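Side-chain contact in iron-regulated transcriptional activator AFT2 (Saccharomyces cerevisiae, PDB 4LMG), which activates the yeast iron regulon when iron is scarce, recognising the 5'-CACCC-3' element in promoters of its target genes: residues 13-18 / 22-27. Sequence-based numbering, arbitrary orientation.
Sequences PSFEDR and KPWLQK. With nucleotides of chain G.
Pro-13 and Phe-15 share one face of the Trp-24 indole, and nearly all the close packing between residues 13-18 and 22-27 is gathered there. The proline lies over the five-membered ring as a CH-pi contact, its CG 3.8 Å from that ring's centroid, while CD reaches outward over the benzo ring, 3.6 Å from CZ2. Phe-15 comes in beside it, edge first. Its CZ stands 3.6 Å from Trp-24 CE3, and the planes, inclined at 68°, make an offset edge-to-face pair. With CG anti to the backbone N (chi1 179°), Trp-24 swings its indole off helix 21-29 toward the preceding loop, which bends at Ser-14 in an inverse gamma turn, between the two residues that meet the indole. Within the WRKY-GCM1 fold of this DNA-binding domain, the loop connects strand 7-8 to the helix, whose Leu-25 packs on Ile-36 and Phe-48 of the beta-sheet.

Toward the DNA side-chain packing between the two segments gives out, although the backbones stay close, and a water bridges them: it donates to Arg-18 O at 2.7 Å and accepts from Lys-22 N, two backbone atoms that do not bond directly. Here the side chains diverge, each to its own phosphate on DNA chain G. Arg-18 stretches out from CG to NE and offers NH2 to OP2 of DC12, 2.9 Å away in a nearly straight bond (170°), with the phosphate oxygen at the edge of the guanidinium. NH1 has a weak hydrogen bond to Ser-41, another DNA-binding residue. Lys-22, fully extended, brings NZ to within 2.9 Å of DC10 OP1, with a weak hydrogen bond to OP2 of the same phosphate.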
# COMPACT_ATOMS: atom_id res chain seq x y z
N PRO A 13 -5.34 22.47 -15.48
CA PRO A 13 -6.05 21.77 -16.55
C PRO A 13 -7.30 21.05 -16.04
O PRO A 13 -7.43 20.83 -14.84
CB PRO A 13 -5.01 20.76 -17.06
CG PRO A 13 -3.97 20.68 -16.00
CD PRO A 13 -3.95 22.02 -15.35
N SER A 14 -8.20 20.68 -16.95
CA SER A 14 -9.46 20.05 -16.57
C SER A 14 -9.32 18.54 -16.40
O SER A 14 -9.81 17.77 -17.22
CB SER A 14 -10.54 20.37 -17.60
OG SER A 14 -10.75 21.77 -17.70
N PHE A 15 -8.65 18.13 -15.33
CA PHE A 15 -8.47 16.71 -15.03
C PHE A 15 -9.81 15.98 -14.93
O PHE A 15 -10.76 16.49 -14.35
CB PHE A 15 -7.70 16.53 -13.73
CG PHE A 15 -6.35 17.18 -13.72
CD1 PHE A 15 -5.33 16.68 -14.52
CD2 PHE A 15 -6.09 18.27 -12.91
CE1 PHE A 15 -4.08 17.27 -14.51
CE2 PHE A 15 -4.84 18.86 -12.90
CZ PHE A 15 -3.84 18.36 -13.70
N GLU A 16 -9.87 14.79 -15.51
CA GLU A 16 -11.07 13.97 -15.43
C GLU A 16 -10.86 12.77 -14.51
O GLU A 16 -11.75 11.93 -14.34
CB GLU A 16 -11.50 13.50 -16.82
CG GLU A 16 -12.01 14.62 -17.71
CD GLU A 16 -12.51 14.11 -19.05
OE1 GLU A 16 -12.04 13.05 -19.50
OE2 GLU A 16 -13.38 14.78 -19.64
N ASP A 17 -9.68 12.69 -13.91
CA ASP A 17 -9.33 11.58 -13.03
C ASP A 17 -8.11 11.94 -12.17
O ASP A 17 -7.17 12.56 -12.65
CB ASP A 17 -9.05 10.32 -13.85
CG ASP A 17 -9.02 9.06 -13.01
OD1 ASP A 17 -8.46 9.09 -11.89
OD2 ASP A 17 -9.57 8.03 -13.46
N ARG A 18 -8.15 11.54 -10.90
CA ARG A 18 -7.05 11.77 -9.98
C ARG A 18 -5.70 11.37 -10.57
O ARG A 18 -4.67 11.99 -10.28
CB ARG A 18 -7.28 10.99 -8.68
CG ARG A 18 -7.50 9.50 -8.90
CD ARG A 18 -7.48 8.70 -7.61
NE ARG A 18 -8.12 7.40 -7.78
CZ ARG A 18 -8.22 6.47 -6.84
NH1 ARG A 18 -7.72 6.69 -5.63
NH2 ARG A 18 -8.81 5.32 -7.10
N LYS A 22 -0.65 13.48 -11.27
CA LYS A 22 0.76 13.21 -11.01
C LYS A 22 1.66 13.51 -12.22
O LYS A 22 2.66 14.22 -12.09
CB LYS A 22 0.98 11.78 -10.52
CG LYS A 22 2.44 11.43 -10.24
CD LYS A 22 2.59 10.01 -9.72
CE LYS A 22 4.05 9.67 -9.47
NZ LYS A 22 4.21 8.29 -8.92
N PRO A 23 1.31 12.97 -13.40
CA PRO A 23 2.09 13.21 -14.62
C PRO A 23 2.22 14.70 -14.93
O PRO A 23 3.27 15.15 -15.40
CB PRO A 23 1.27 12.52 -15.71
CG PRO A 23 0.50 11.47 -14.99
CD PRO A 23 0.18 12.05 -13.65
N TRP A 24 1.16 15.46 -14.68
CA TRP A 24 1.18 16.89 -14.92
C TRP A 24 2.14 17.57 -13.95
O TRP A 24 2.94 18.42 -14.34
CB TRP A 24 -0.22 17.48 -14.80
CG TRP A 24 -0.27 18.97 -15.00
CD1 TRP A 24 -0.10 19.64 -16.17
CD2 TRP A 24 -0.50 19.96 -14.00
NE1 TRP A 24 -0.21 20.99 -15.96
CE2 TRP A 24 -0.46 21.21 -14.63
CE3 TRP A 24 -0.74 19.91 -12.62
CZ2 TRP A 24 -0.65 22.41 -13.95
CZ3 TRP A 24 -0.93 21.10 -11.94
CH2 TRP A 24 -0.89 22.33 -12.60
N LEU A 25 2.05 17.19 -12.68
CA LEU A 25 2.91 17.76 -11.65
C LEU A 25 4.39 17.43 -11.89
O LEU A 25 5.26 18.24 -11.58
CB LEU A 25 2.47 17.29 -10.27
CG LEU A 25 1.18 17.94 -9.76
CD1 LEU A 25 0.73 17.32 -8.45
CD2 LEU A 25 1.38 19.44 -9.62
N GLN A 26 4.66 16.26 -12.44
CA GLN A 26 6.03 15.85 -12.73
C GLN A 26 6.66 16.75 -13.80
O GLN A 26 7.83 17.11 -13.70
CB GLN A 26 6.09 14.39 -13.18
CG GLN A 26 5.83 13.38 -12.07
CD GLN A 26 5.76 11.96 -12.59
OE1 GLN A 26 5.04 11.67 -13.54
NE2 GLN A 26 6.51 11.06 -11.97
N LYS A 27 5.88 17.10 -14.81
CA LYS A 27 6.36 17.99 -15.85
C LYS A 27 6.81 19.32 -15.26
O LYS A 27 7.75 19.93 -15.75
CB LYS A 27 5.27 18.23 -16.90
CG LYS A 27 4.99 17.04 -17.80
CD LYS A 27 3.89 17.36 -18.81
CE LYS A 27 4.23 18.59 -19.62
NZ LYS A 27 3.16 18.92 -20.59
P DC G 12 -8.45 1.64 -5.25
OP1 DC G 12 -8.93 0.75 -6.32
OP2 DC G 12 -8.89 3.05 -5.22
O5' DC G 12 -8.79 0.98 -3.84
C5' DC G 12 -8.10 -0.21 -3.47
C4' DC G 12 -8.26 -0.49 -1.99
O4' DC G 12 -7.56 0.52 -1.22
C3' DC G 12 -9.70 -0.48 -1.50
O3' DC G 12 -9.89 -1.61 -0.66
C2' DC G 12 -9.83 0.85 -0.74
C1' DC G 12 -8.41 1.07 -0.24
N1 DC G 12 -8.01 2.49 -0.06
C2 DC G 12 -7.47 2.91 1.16
O2 DC G 12 -7.34 2.09 2.08
N3 DC G 12 -7.09 4.20 1.31
C4 DC G 12 -7.24 5.06 0.30
N4 DC G 12 -6.85 6.32 0.50
C5 DC G 12 -7.79 4.66 -0.96
C6 DC G 12 -8.15 3.38 -1.09
P DC G 10 3.56 6.25 -6.25
OP1 DC G 10 3.61 5.72 -7.63
OP2 DC G 10 3.86 7.67 -6.00
O5' DC G 10 2.13 5.93 -5.61
C5' DC G 10 1.51 4.67 -5.86
C4' DC G 10 0.32 4.45 -4.93
O4' DC G 10 0.77 4.04 -3.62
C3' DC G 10 -0.60 5.66 -4.71
O3' DC G 10 -1.95 5.31 -4.94
C2' DC G 10 -0.42 5.96 -3.22
C1' DC G 10 -0.19 4.54 -2.72
N1 DC G 10 0.30 4.45 -1.31
C2 DC G 10 -0.08 3.35 -0.54
O2 DC G 10 -0.80 2.48 -1.04
N3 DC G 10 0.35 3.26 0.74
C4 DC G 10 1.13 4.22 1.25
N4 DC G 10 1.52 4.07 2.53
C5 DC G 10 1.53 5.35 0.48
C6 DC G 10 1.09 5.43 -0.78
O HOH W 1 -2.13 11.33 -9.67